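Oxidoreductase, short chain dehydrogenase/reductase family protein (Collinsella aerofaciens, PDB 5FYD) reduces the 7-oxo group of 7-oxolithocholate with NADPH to yield ursodeoxycholate, a 7beta-hydroxysteroid, and works as a homodimer. Local coordinates at residues C25-A30 / E216-A221; N34-G39 / A78-L83; G50-R53 / E59-V62; G71-V76 / F119-H124; S142-I147 / G234-D239. All coordinates share one frame; numbering follows the deposited sequence. Where two conformers were deposited one is given.

Contact 1 of 5, residues C25-A30 / E216-A221; sequences CEKIAA and ECVDEA
Lys27 and Val218 mark where two helices come closest within the segments 25-30 and 216-221, their CA atoms 7.5 Å apart. Lys27 and Val218 both point into the space between the helices. The lysine CG stands anti to the backbone N (chi1 -178°) and the chain then bends at chi2, which lays the aliphatic part against the neighbouring helix and brings the amine to Asp219. Lys27 CB rests 3.6 Å from CG1 of Val218, the two side chains sliding past each other in opposite directions. Beyond this apolar contact, Lys27 NZ forms a salt bridge with Asp219 OD1 at 2.9 Å, meeting the oxygen from above the carboxylate plane. A water adds a second link: it accepts from Lys27 NZ at 2.7 Å and donates to the backbone O of Asp219, so the ammonium is tied to both the side chain and the main chain of one residue. Val218 also lies near Val20 of the NADP(+)-binding turn, and Phe222 packs on Lys27 and Ile28. A salt bridge beside an apolar contact thus joins helix 19-30, next to the NADP(+)-binding residues, to helix 214-224 of the Rossmann fold.

Contact 2 of 5, residues N34-G39 / A78-L83; sequences NVVMVG and AATEGL
Val36 meets both Thr80 and Leu83 through methyl groups alone, and the contact is wholly apolar between the segments 34-39 and 78-83. Val36 and Leu83 reach toward each other tip to tip, with Val36 CG2 3.8 Å from Leu83 CD1. Thr80 comes in across the valine at about a right angle, its CG2 lying 4.1 Å from Val36 CG1 and almost as near to CG2 of the same residue. Both branches of the valine are therefore engaged. Thr80 can offer carbon here because of its first torsion (chi1 68°), which sets CG2 anti to the carbonyl carbon and turns OG1 to the position between the backbone N and the carbonyl carbon.

The setting is the long crossover of the Rossmann fold, in which helix 72-80 carries the chain from the edge strand 60-64 past strands 34-39 and 10-14 to strand 85-90. Val36 projects from the sheet toward the C-terminal end of that helix, with Trp10, Leu12 and Val63 packed around it.

Polar bonds run inside or outward from the pair of segments. Thr80 OG1 is hydrogen-bonded to Tyr126 OH on helix 105-132, which accounts for the hydroxyl that Val36 cannot serve. A type II turn from Thr80 to Leu83, which leads the chain back toward the strand, is closed by Leu83 N donating to Thr80 O at 3.0 Å. Its third residue, Gly82, has a positive phi of 87°, at which a side chain would press on the preceding carbonyl oxygen.

Contact 3 of 5, residues G50-R53 / E59-V62; sequences GEIR and ETKV
Thr60 is turned so that both its branches face helix residues Ile52 and Arg53: at chi1 62° OG1 sits between the backbone N and the carbonyl carbon, while CG2 points anti to the carbonyl carbon. Arg53 answers with a chain that bends at chi3, turning the guanidinium back along its own helix and presenting its NH1 edge to Thr60 OG1. The two segments are the helix and second strand of the beta-alpha-beta unit made by strand 34-39, helix 42-56 and strand 60-64, at the edge of the Rossmann sheet. Inward, the methyl Thr60 CG2 packs 3.7 Å from Ile52 CG2, and Ile52 continues the apolar layer onto Cys25 and Ala29 of helix 19-30. Outward, the CG of Arg53 lies 3.7 Å from the same threonine methyl, and its NH1 donates to Thr60 OG1 at 2.8 Å with an N-H...O angle of 151°. The threonine thus offers its methyl to both helix residues and its hydroxyl to the arginine alone. An alanine in place of Thr60 is likely to leave Arg53 NH1 without this acceptor and a gap beside Ile52 CG2. The hydroxyl lies only 4° out of the guanidinium plane, at its edge, whereas Gly50 CA lies 3.5 Å above one face, offset toward the rim of the group.

Contact 4 of 5, residues G71-V76 / F119-H124; sequences GAAETV and FLKCFH
Ala73, Lys121 and Cys122 account for most of the surface buried here, and the alanine sets the spacing: it has the largest share, and its CA lies 6.1 Å from the CA of Cys122. So short a distance between helices suits a side chain of one methyl. Ala73 CB points at the other helix and meets two residues there. It touches Lys121, 3.8 Å from CB and 3.9 Å from CD, so the methyl lies alongside the CB-to-CD part of the lysine chain. It also meets Cys122, whose SG is 4.1 Å away in an apolar contact.

Lys121 begins with CG anti to the carbonyl carbon (chi1 -75°) and is extended beyond it, which carries its amine past Ala73 toward the outer surface. There Glu74 OE2 stands 5.6 Å from Lys121 NZ, too far for a salt bridge, though the opposite charges may still attract. Only the carbon part of the lysine therefore packs. Cys122, by contrast, is buried, its sulfur against the methyl.

The first turn of the alanine's helix is secured separately. Gly71 occupies the N-cap position, and its O accepts from both Thr75 N and Thr75 OG1, each at 3.1 Å, from opposite faces of the carbonyl plane.

The central sheet backs the contact: Cys122 packs on Leu14 and Met88 of strands 10-14 and 85-90, and Val76 on Leu12 and Leu14. Helix 72-80 thus lies beside the long helix 105-132 on one side of the Rossmann sheet, while Phe119 and Phe123 turn to helix 154-173.

Contact 5 of 5, residues S142-I147 / G234-D239; sequences SSMTGI and GQRNKD
Met144, next in the chain after Ser143, the probable transition-state stabiliser of this short-chain dehydrogenase, packs on Asn237 in the first turn of helix 235-247. The C-terminal region required for activity begins at Asn237, within this helix. The methionine lays its sulfur over a face of the Asn237 amide, SD 3.6 Å from CG. A bend at chi3 (70°) then turns its terminal CE past the amide oxygen toward Arg236, 4.2 Å from NH1. The amide under the sulfur is gripped at both ends. Arg236 NH1 donates to Asn237 OD1 at 2.8 Å, nearly along the C=O axis and 3° out of the guanidinium plane, and Asn237 ND2 donates to Ala233 O. The same Arg236 NH1 also bonds to Gly200 O of the second subunit, which packs on Met144 and Asn237 as well. A leucine in place of Asn237 would probably leave Ala233 O without the Asn237 amide and Arg236 NH1 to rely on Gly200 O of the second subunit. The chemistry implies a flat polar group fixed in rotation by bonds at both its oxygen and its nitrogen, with the Met144 sulfur against its face, where the active-site segment, the C-terminal helix and the dimer partner meet.

How the contacts relate
From the N terminus, contact 1 opens first, on helix 19-30, and closes only at 216-221, so contacts 2, 3 and 4 all fall within its span. Contact 2 opens at strand 34-39 and encloses contact 3, a short closure of one beta-alpha-beta unit. Contact 4 starts at 71-76 before contact 2 has ended at 78-83, and the two cross while sharing helix 72-80. Contact 5 opens at 142-147, still inside contact 1, and closes beyond it, so these cross too; the Glu220-Lys238 salt bridge joins them directly. Contacts 2 and 3 meet through neighbouring strands at one sheet edge, while contact 5 lies across the chain's centre, beside the active site.

Contact 1 of 5, residues C25-A30 / E216-A221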
# COMPACT_ATOMS: atom_id res chain seq x y z
N CYS A 25 -13.70 -7.93 -14.66
CA CYS A 25 -13.80 -7.58 -16.09
C CYS A 25 -13.42 -8.78 -16.94
O CYS A 25 -14.13 -9.15 -17.88
CB CYS A 25 -12.89 -6.41 -16.45
SG CYS A 25 -13.38 -4.81 -15.73
N GLU A 26 -12.30 -9.40 -16.58
CA GLU A 26 -11.80 -10.55 -17.36
C GLU A 26 -12.76 -11.72 -17.28
O GLU A 26 -13.03 -12.37 -18.28
CB GLU A 26 -10.39 -10.96 -16.91
CG GLU A 26 -9.36 -9.87 -17.12
CD GLU A 26 -8.05 -10.11 -16.37
OE1 GLU A 26 -8.03 -10.84 -15.35
OE2 GLU A 26 -7.04 -9.54 -16.78
N LYS A 27 -13.31 -11.99 -16.09
CA LYS A 27 -14.22 -13.12 -15.89
C LYS A 27 -15.52 -12.95 -16.71
O LYS A 27 -15.94 -13.89 -17.42
CB LYS A 27 -14.53 -13.34 -14.41
CG LYS A 27 -15.44 -14.52 -14.11
CD LYS A 27 -14.81 -15.87 -14.43
CE LYS A 27 -15.62 -17.00 -13.81
NZ LYS A 27 -14.82 -18.25 -13.66
N ILE A 28 -16.15 -11.78 -16.66
CA ILE A 28 -17.38 -11.59 -17.42
C ILE A 28 -17.14 -11.56 -18.94
O ILE A 28 -17.95 -12.05 -19.70
CB ILE A 28 -18.26 -10.40 -16.92
CG1 ILE A 28 -17.62 -9.06 -17.23
CG2 ILE A 28 -18.60 -10.56 -15.43
CD1 ILE A 28 -18.60 -7.92 -17.04
N ALA A 29 -15.99 -11.03 -19.35
CA ALA A 29 -15.61 -11.05 -20.76
C ALA A 29 -15.40 -12.48 -21.24
O ALA A 29 -15.89 -12.85 -22.31
CB ALA A 29 -14.38 -10.21 -20.98
N ALA A 30 -14.70 -13.29 -20.44
CA ALA A 30 -14.55 -14.73 -20.73
C ALA A 30 -15.90 -15.43 -20.81
O ALA A 30 -16.09 -16.38 -21.59
CB ALA A 30 -13.69 -15.39 -19.68
N GLU A 216 -8.94 -16.01 -7.94
CA GLU A 216 -9.54 -17.08 -7.14
C GLU A 216 -10.76 -16.57 -6.37
O GLU A 216 -11.75 -17.30 -6.21
CB GLU A 216 -8.49 -17.73 -6.22
CG GLU A 216 -7.64 -18.72 -7.00
CD GLU A 216 -6.16 -18.58 -6.72
OE1 GLU A 216 -5.82 -18.20 -5.57
OE2 GLU A 216 -5.37 -18.82 -7.65
N CYS A 217 -10.71 -15.31 -5.93
CA CYS A 217 -11.88 -14.68 -5.29
C CYS A 217 -13.06 -14.58 -6.25
O CYS A 217 -14.18 -14.96 -5.91
CB CYS A 217 -11.56 -13.27 -4.82
SG CYS A 217 -10.30 -13.25 -3.52
N VAL A 218 -12.79 -14.06 -7.45
CA VAL A 218 -13.83 -13.95 -8.47
C VAL A 218 -14.35 -15.32 -8.93
O VAL A 218 -15.55 -15.50 -9.12
CB VAL A 218 -13.35 -13.09 -9.64
CG1 VAL A 218 -14.32 -13.12 -10.80
CG2 VAL A 218 -13.16 -11.65 -9.16
N ASP A 219 -13.44 -16.29 -9.10
CA ASP A 219 -13.86 -17.64 -9.44
C ASP A 219 -14.82 -18.22 -8.38
O ASP A 219 -15.87 -18.76 -8.74
CB ASP A 219 -12.66 -18.56 -9.64
CG ASP A 219 -12.00 -18.37 -11.01
OD1 ASP A 219 -12.63 -17.75 -11.90
OD2 ASP A 219 -10.87 -18.86 -11.18
N GLU A 220 -14.49 -18.06 -7.11
CA GLU A 220 -15.38 -18.56 -6.05
C GLU A 220 -16.73 -17.84 -6.06
O GLU A 220 -17.78 -18.48 -5.96
CB GLU A 220 -14.73 -18.45 -4.67
CG GLU A 220 -15.63 -19.02 -3.60
CD GLU A 220 -14.97 -19.12 -2.23
OE1 GLU A 220 -13.82 -18.67 -2.04
OE2 GLU A 220 -15.63 -19.67 -1.34
N ALA A 221 -16.72 -16.51 -6.22
CA ALA A 221 -17.98 -15.77 -6.30
C ALA A 221 -18.90 -16.28 -7.44
O ALA A 221 -20.11 -16.44 -7.26
CB ALA A 221 -17.71 -14.28 -6.48
O HOH W 1 -16.05 -19.53 -11.56

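Contact 2 of 5, residues N34-G39 / A78-L83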
# COMPACT_ATOMS: atom_id res chain seq x y z
N ASN A 34 -20.16 -8.10 -22.76
CA ASN A 34 -19.52 -6.83 -23.06
C ASN A 34 -19.34 -6.11 -21.73
O ASN A 34 -20.11 -6.36 -20.81
CB ASN A 34 -20.38 -6.02 -24.02
CG ASN A 34 -20.64 -6.75 -25.32
OD1 ASN A 34 -19.71 -7.27 -25.96
ND2 ASN A 34 -21.90 -6.80 -25.72
N VAL A 35 -18.34 -5.25 -21.62
CA VAL A 35 -17.91 -4.77 -20.30
C VAL A 35 -17.97 -3.25 -20.24
O VAL A 35 -17.33 -2.58 -21.03
CB VAL A 35 -16.49 -5.24 -19.99
CG1 VAL A 35 -16.08 -4.83 -18.60
CG2 VAL A 35 -16.38 -6.75 -20.13
N VAL A 36 -18.72 -2.72 -19.26
CA VAL A 36 -18.65 -1.31 -18.92
C VAL A 36 -17.73 -1.26 -17.72
O VAL A 36 -18.04 -1.86 -16.69
CB VAL A 36 -20.03 -0.72 -18.53
CG1 VAL A 36 -19.91 0.77 -18.32
CG2 VAL A 36 -21.06 -1.02 -19.58
N MET A 37 -16.61 -0.57 -17.86
CA MET A 37 -15.59 -0.49 -16.82
C MET A 37 -15.49 0.94 -16.33
O MET A 37 -15.37 1.89 -17.14
CB MET A 37 -14.23 -1.01 -17.31
CG MET A 37 -13.64 -0.35 -18.52
SD MET A 37 -12.15 -1.25 -19.00
CE MET A 37 -12.91 -2.70 -19.67
N VAL A 38 -15.58 1.10 -15.01
CA VAL A 38 -15.70 2.41 -14.40
C VAL A 38 -14.66 2.59 -13.33
O VAL A 38 -14.40 1.68 -12.51
CB VAL A 38 -17.08 2.62 -13.78
CG1 VAL A 38 -17.28 4.09 -13.39
CG2 VAL A 38 -18.19 2.14 -14.70
N GLY A 39 -14.06 3.78 -13.33
CA GLY A 39 -13.08 4.13 -12.32
C GLY A 39 -12.52 5.51 -12.57
O GLY A 39 -12.85 6.14 -13.56
N ALA A 78 -25.96 7.42 -17.08
CA ALA A 78 -26.07 8.01 -18.42
C ALA A 78 -25.30 7.16 -19.43
O ALA A 78 -25.79 6.94 -20.55
CB ALA A 78 -25.60 9.46 -18.43
N ALA A 79 -24.13 6.66 -19.03
CA ALA A 79 -23.29 5.80 -19.88
C ALA A 79 -23.94 4.47 -20.25
O ALA A 79 -23.75 3.97 -21.37
CB ALA A 79 -21.93 5.55 -19.24
N THR A 80 -24.70 3.88 -19.33
CA THR A 80 -25.33 2.59 -19.63
C THR A 80 -26.76 2.63 -20.16
O THR A 80 -27.31 1.60 -20.50
CB THR A 80 -25.31 1.65 -18.39
OG1 THR A 80 -26.17 2.17 -17.38
CG2 THR A 80 -23.90 1.53 -17.88
N GLU A 81 -27.37 3.81 -20.23
CA GLU A 81 -28.76 3.91 -20.69
C GLU A 81 -28.87 3.31 -22.09
O GLU A 81 -28.03 3.57 -22.92
CB GLU A 81 -29.20 5.38 -20.72
CG GLU A 81 -30.66 5.59 -21.10
CD GLU A 81 -31.03 7.06 -21.24
OE1 GLU A 81 -30.12 7.91 -21.17
OE2 GLU A 81 -32.23 7.36 -21.43
N GLY A 82 -29.87 2.46 -22.29
CA GLY A 82 -30.08 1.79 -23.57
C GLY A 82 -29.33 0.48 -23.79
O GLY A 82 -29.64 -0.25 -24.75
N LEU A 83 -28.36 0.16 -22.92
CA LEU A 83 -27.69 -1.13 -22.94
C LEU A 83 -28.56 -2.20 -22.29
O LEU A 83 -29.26 -1.95 -21.31
CB LEU A 83 -26.35 -1.08 -22.21
CG LEU A 83 -25.30 -0.07 -22.65
CD1 LEU A 83 -24.07 -0.17 -21.77
CD2 LEU A 83 -24.91 -0.22 -24.12

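Contact 3 of 5, residues G50-R53 / E59-V62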
# COMPACT_ATOMS: atom_id res chain seq x y z
N GLY A 50 -8.67 -1.99 -24.04
CA GLY A 50 -8.02 -2.51 -25.26
C GLY A 50 -7.56 -3.94 -25.08
O GLY A 50 -7.72 -4.77 -25.98
N GLU A 51 -7.03 -4.25 -23.91
CA GLU A 51 -6.62 -5.63 -23.59
C GLU A 51 -7.80 -6.60 -23.58
O GLU A 51 -7.71 -7.72 -24.11
CB GLU A 51 -5.87 -5.67 -22.25
CG GLU A 51 -4.54 -4.94 -22.34
CD GLU A 51 -3.74 -4.92 -21.05
OE1 GLU A 51 -4.34 -5.03 -19.95
OE2 GLU A 51 -2.50 -4.78 -21.16
N ILE A 52 -8.91 -6.15 -23.01
CA ILE A 52 -10.13 -6.95 -22.96
C ILE A 52 -10.65 -7.20 -24.38
O ILE A 52 -11.01 -8.33 -24.72
CB ILE A 52 -11.21 -6.30 -22.06
CG1 ILE A 52 -10.83 -6.37 -20.56
CG2 ILE A 52 -12.60 -6.89 -22.31
CD1 ILE A 52 -11.01 -7.70 -19.88
N ARG A 53 -10.73 -6.15 -25.18
CA ARG A 53 -11.18 -6.31 -26.56
C ARG A 53 -10.29 -7.31 -27.32
O ARG A 53 -10.80 -8.21 -27.99
CB ARG A 53 -11.18 -4.96 -27.29
CG ARG A 53 -12.28 -4.01 -26.83
CD ARG A 53 -12.51 -2.89 -27.84
NE ARG A 53 -11.32 -2.07 -28.04
CZ ARG A 53 -10.88 -1.11 -27.22
NH1 ARG A 53 -11.50 -0.82 -26.08
NH2 ARG A 53 -9.78 -0.43 -27.54
N GLU A 59 -17.21 -6.21 -26.63
CA GLU A 59 -17.26 -4.74 -26.67
C GLU A 59 -16.93 -4.19 -25.30
O GLU A 59 -17.20 -4.84 -24.28
CB GLU A 59 -18.63 -4.25 -27.09
CG GLU A 59 -19.02 -4.63 -28.52
CD GLU A 59 -20.43 -4.23 -28.83
OE1 GLU A 59 -21.35 -5.01 -28.54
OE2 GLU A 59 -20.64 -3.09 -29.28
N THR A 60 -16.38 -2.97 -25.28
CA THR A 60 -16.09 -2.30 -24.03
C THR A 60 -16.63 -0.87 -24.04
O THR A 60 -16.88 -0.30 -25.10
CB THR A 60 -14.58 -2.26 -23.72
OG1 THR A 60 -13.88 -1.53 -24.75
CG2 THR A 60 -14.02 -3.68 -23.56
N LYS A 61 -16.90 -0.34 -22.86
CA LYS A 61 -17.21 1.07 -22.67
C LYS A 61 -16.48 1.52 -21.43
O LYS A 61 -16.59 0.88 -20.39
CB LYS A 61 -18.71 1.23 -22.48
CG LYS A 61 -19.21 2.66 -22.61
CD LYS A 61 -20.73 2.71 -22.54
CE LYS A 61 -21.43 2.06 -23.73
NZ LYS A 61 -21.65 3.04 -24.84
N VAL A 62 -15.74 2.61 -21.54
CA VAL A 62 -14.95 3.13 -20.43
C VAL A 62 -15.67 4.35 -19.90
O VAL A 62 -16.03 5.23 -20.69
CB VAL A 62 -13.54 3.53 -20.90
CG1 VAL A 62 -12.82 4.39 -19.86
CG2 VAL A 62 -12.74 2.26 -21.22

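Contact 4 of 5, residues G71-V76 / F119-H124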
# COMPACT_ATOMS: atom_id res chain seq x y z
N GLY A 71 -22.43 13.02 -8.10
CA GLY A 71 -22.72 12.84 -9.52
C GLY A 71 -22.07 11.63 -10.18
O GLY A 71 -22.30 11.39 -11.38
N ALA A 72 -21.24 10.89 -9.45
CA ALA A 72 -20.53 9.76 -10.05
C ALA A 72 -21.52 8.72 -10.57
O ALA A 72 -21.43 8.28 -11.71
CB ALA A 72 -19.57 9.14 -9.03
N ALA A 73 -22.49 8.36 -9.75
CA ALA A 73 -23.46 7.33 -10.13
C ALA A 73 -24.26 7.76 -11.35
O ALA A 73 -24.43 6.98 -12.27
CB ALA A 73 -24.39 7.01 -8.98
N GLU A 74 -24.70 9.02 -11.37
CA GLU A 74 -25.42 9.56 -12.53
C GLU A 74 -24.62 9.53 -13.84
O GLU A 74 -25.18 9.30 -14.92
CB GLU A 74 -25.90 10.99 -12.22
CG GLU A 74 -27.01 11.02 -11.18
CD GLU A 74 -28.29 10.36 -11.65
OE1 GLU A 74 -28.57 10.38 -12.89
OE2 GLU A 74 -29.00 9.80 -10.79
N THR A 75 -23.31 9.74 -13.75
CA THR A 75 -22.42 9.61 -14.90
C THR A 75 -22.48 8.19 -15.44
O THR A 75 -22.61 7.96 -16.65
CB THR A 75 -20.98 9.97 -14.51
OG1 THR A 75 -20.95 11.37 -14.19
CG2 THR A 75 -19.98 9.70 -15.62
N VAL A 76 -22.44 7.24 -14.52
CA VAL A 76 -22.54 5.82 -14.89
C VAL A 76 -23.91 5.52 -15.54
O VAL A 76 -23.97 4.87 -16.58
CB VAL A 76 -22.31 4.91 -13.68
CG1 VAL A 76 -22.53 3.45 -14.05
CG2 VAL A 76 -20.91 5.11 -13.13
N PHE A 119 -22.35 3.46 -3.81
CA PHE A 119 -22.71 2.05 -3.72
C PHE A 119 -24.23 1.85 -3.82
O PHE A 119 -24.69 1.13 -4.72
CB PHE A 119 -22.21 1.44 -2.41
CG PHE A 119 -22.91 0.17 -2.06
CD1 PHE A 119 -22.74 -0.97 -2.86
CD2 PHE A 119 -23.78 0.10 -1.00
CE1 PHE A 119 -23.39 -2.14 -2.55
CE2 PHE A 119 -24.44 -1.08 -0.69
CZ PHE A 119 -24.25 -2.21 -1.48
N LEU A 120 -24.98 2.48 -2.92
CA LEU A 120 -26.41 2.24 -2.88
C LEU A 120 -27.15 2.81 -4.10
O LEU A 120 -28.10 2.20 -4.56
CB LEU A 120 -27.05 2.76 -1.59
CG LEU A 120 -28.44 2.15 -1.33
CD1 LEU A 120 -28.43 0.63 -1.11
CD2 LEU A 120 -29.08 2.82 -0.12
N LYS A 121 -26.73 3.97 -4.60
CA LYS A 121 -27.33 4.53 -5.82
C LYS A 121 -27.21 3.53 -6.95
O LYS A 121 -28.20 3.25 -7.65
CB LYS A 121 -26.65 5.85 -6.22
CG LYS A 121 -27.06 7.04 -5.35
CD LYS A 121 -26.41 8.31 -5.86
CE LYS A 121 -27.05 9.54 -5.23
NZ LYS A 121 -26.50 10.76 -5.91
N CYS A 122 -26.01 2.97 -7.12
CA CYS A 122 -25.78 2.01 -8.18
C CYS A 122 -26.59 0.75 -7.93
O CYS A 122 -27.25 0.26 -8.84
CB CYS A 122 -24.30 1.69 -8.33
SG CYS A 122 -23.36 3.06 -9.01
N PHE A 123 -26.53 0.22 -6.72
CA PHE A 123 -27.23 -1.03 -6.40
C PHE A 123 -28.74 -0.87 -6.65
O PHE A 123 -29.36 -1.72 -7.26
CB PHE A 123 -27.00 -1.39 -4.95
CG PHE A 123 -27.26 -2.84 -4.55
CD1 PHE A 123 -27.48 -3.88 -5.45
CD2 PHE A 123 -27.21 -3.14 -3.19
CE1 PHE A 123 -27.70 -5.17 -5.00
CE2 PHE A 123 -27.39 -4.42 -2.73
CZ PHE A 123 -27.63 -5.44 -3.64
N HIS A 124 -29.27 0.27 -6.21
CA HIS A 124 -30.70 0.55 -6.38
C HIS A 124 -31.09 0.66 -7.85
O HIS A 124 -32.05 0.05 -8.29
CB HIS A 124 -31.05 1.85 -5.66
CG HIS A 124 -32.48 2.26 -5.82
ND1 HIS A 124 -32.86 3.32 -6.62
CD2 HIS A 124 -33.62 1.77 -5.28
CE1 HIS A 124 -34.17 3.47 -6.54
NE2 HIS A 124 -34.65 2.54 -5.74

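Contact 5 of 5, residues S142-I147 / G234-D239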
# COMPACT_ATOMS: atom_id res chain seq x y z
N SER A 142 -17.40 -7.18 -0.24
CA SER A 142 -17.13 -6.70 1.12
C SER A 142 -15.74 -7.12 1.60
O SER A 142 -14.91 -7.66 0.84
CB SER A 142 -18.25 -7.17 2.05
OG SER A 142 -18.18 -6.49 3.30
N SER A 143 -15.50 -6.89 2.89
CA SER A 143 -14.21 -7.14 3.50
C SER A 143 -14.43 -7.72 4.87
O SER A 143 -15.42 -7.40 5.55
CB SER A 143 -13.48 -5.82 3.65
OG SER A 143 -12.26 -6.02 4.33
N MET A 144 -13.50 -8.59 5.28
CA MET A 144 -13.50 -9.12 6.63
C MET A 144 -13.51 -8.04 7.72
O MET A 144 -14.03 -8.30 8.80
CB MET A 144 -12.33 -10.11 6.80
CG MET A 144 -12.68 -11.46 6.20
SD MET A 144 -11.27 -12.55 6.10
CE MET A 144 -11.03 -12.91 7.84
N THR A 145 -13.03 -6.83 7.41
CA THR A 145 -13.14 -5.69 8.33
C THR A 145 -14.60 -5.35 8.64
O THR A 145 -14.89 -4.82 9.72
CB THR A 145 -12.43 -4.42 7.80
OG1 THR A 145 -13.01 -4.02 6.56
CG2 THR A 145 -10.94 -4.65 7.62
N GLY A 146 -15.50 -5.66 7.71
CA GLY A 146 -16.94 -5.52 7.95
C GLY A 146 -17.51 -6.46 9.01
O GLY A 146 -18.61 -6.23 9.52
N ILE A 147 -16.78 -7.53 9.31
CA ILE A 147 -17.10 -8.47 10.34
C ILE A 147 -16.35 -8.20 11.64
O ILE A 147 -16.94 -8.22 12.72
CB ILE A 147 -16.81 -9.92 9.86
CG1 ILE A 147 -17.58 -10.21 8.58
CG2 ILE A 147 -17.10 -10.93 10.97
CD1 ILE A 147 -17.20 -11.49 7.89
N GLY A 234 -12.27 -17.95 0.28
CA GLY A 234 -11.16 -18.76 0.73
C GLY A 234 -11.49 -19.55 1.98
O GLY A 234 -12.14 -19.05 2.89
N GLN A 235 -11.01 -20.79 2.03
CA GLN A 235 -11.31 -21.67 3.15
C GLN A 235 -10.76 -21.18 4.48
O GLN A 235 -11.46 -21.17 5.50
CB GLN A 235 -10.80 -23.09 2.85
CG GLN A 235 -11.30 -24.13 3.85
CD GLN A 235 -12.82 -24.23 3.89
OE1 GLN A 235 -13.47 -24.32 2.86
NE2 GLN A 235 -13.38 -24.23 5.09
N ARG A 236 -9.50 -20.77 4.49
CA ARG A 236 -8.87 -20.31 5.72
C ARG A 236 -9.63 -19.13 6.32
O ARG A 236 -9.76 -19.02 7.54
CB ARG A 236 -7.40 -19.91 5.46
CG ARG A 236 -6.70 -19.22 6.63
CD ARG A 236 -6.85 -17.69 6.62
NE ARG A 236 -6.31 -17.07 7.84
CZ ARG A 236 -6.58 -15.83 8.29
NH1 ARG A 236 -7.43 -15.02 7.64
NH2 ARG A 236 -6.01 -15.40 9.41
N ASN A 237 -10.08 -18.20 5.47
CA ASN A 237 -10.82 -17.04 5.95
C ASN A 237 -12.15 -17.44 6.54
O ASN A 237 -12.53 -16.90 7.57
CB ASN A 237 -11.06 -16.03 4.83
CG ASN A 237 -9.79 -15.33 4.41
OD1 ASN A 237 -8.88 -15.14 5.22
ND2 ASN A 237 -9.72 -14.93 3.14
N LYS A 238 -12.85 -18.38 5.91
CA LYS A 238 -14.12 -18.88 6.45
C LYS A 238 -13.93 -19.45 7.85
O LYS A 238 -14.70 -19.16 8.78
CB LYS A 238 -14.73 -19.99 5.58
CG LYS A 238 -15.23 -19.59 4.22
CD LYS A 238 -15.60 -20.84 3.39
CE LYS A 238 -16.02 -20.50 1.96
NZ LYS A 238 -14.87 -20.00 1.16
N ASP A 239 -12.93 -20.29 7.98
CA ASP A 239 -12.65 -20.97 9.25
C ASP A 239 -12.15 -20.00 10.31
O ASP A 239 -12.46 -20.15 11.48
CB ASP A 239 -11.65 -22.09 9.05
CG ASP A 239 -12.16 -23.19 8.14
OD1 ASP A 239 -13.38 -23.41 8.01
OD2 ASP A 239 -11.30 -23.88 7.55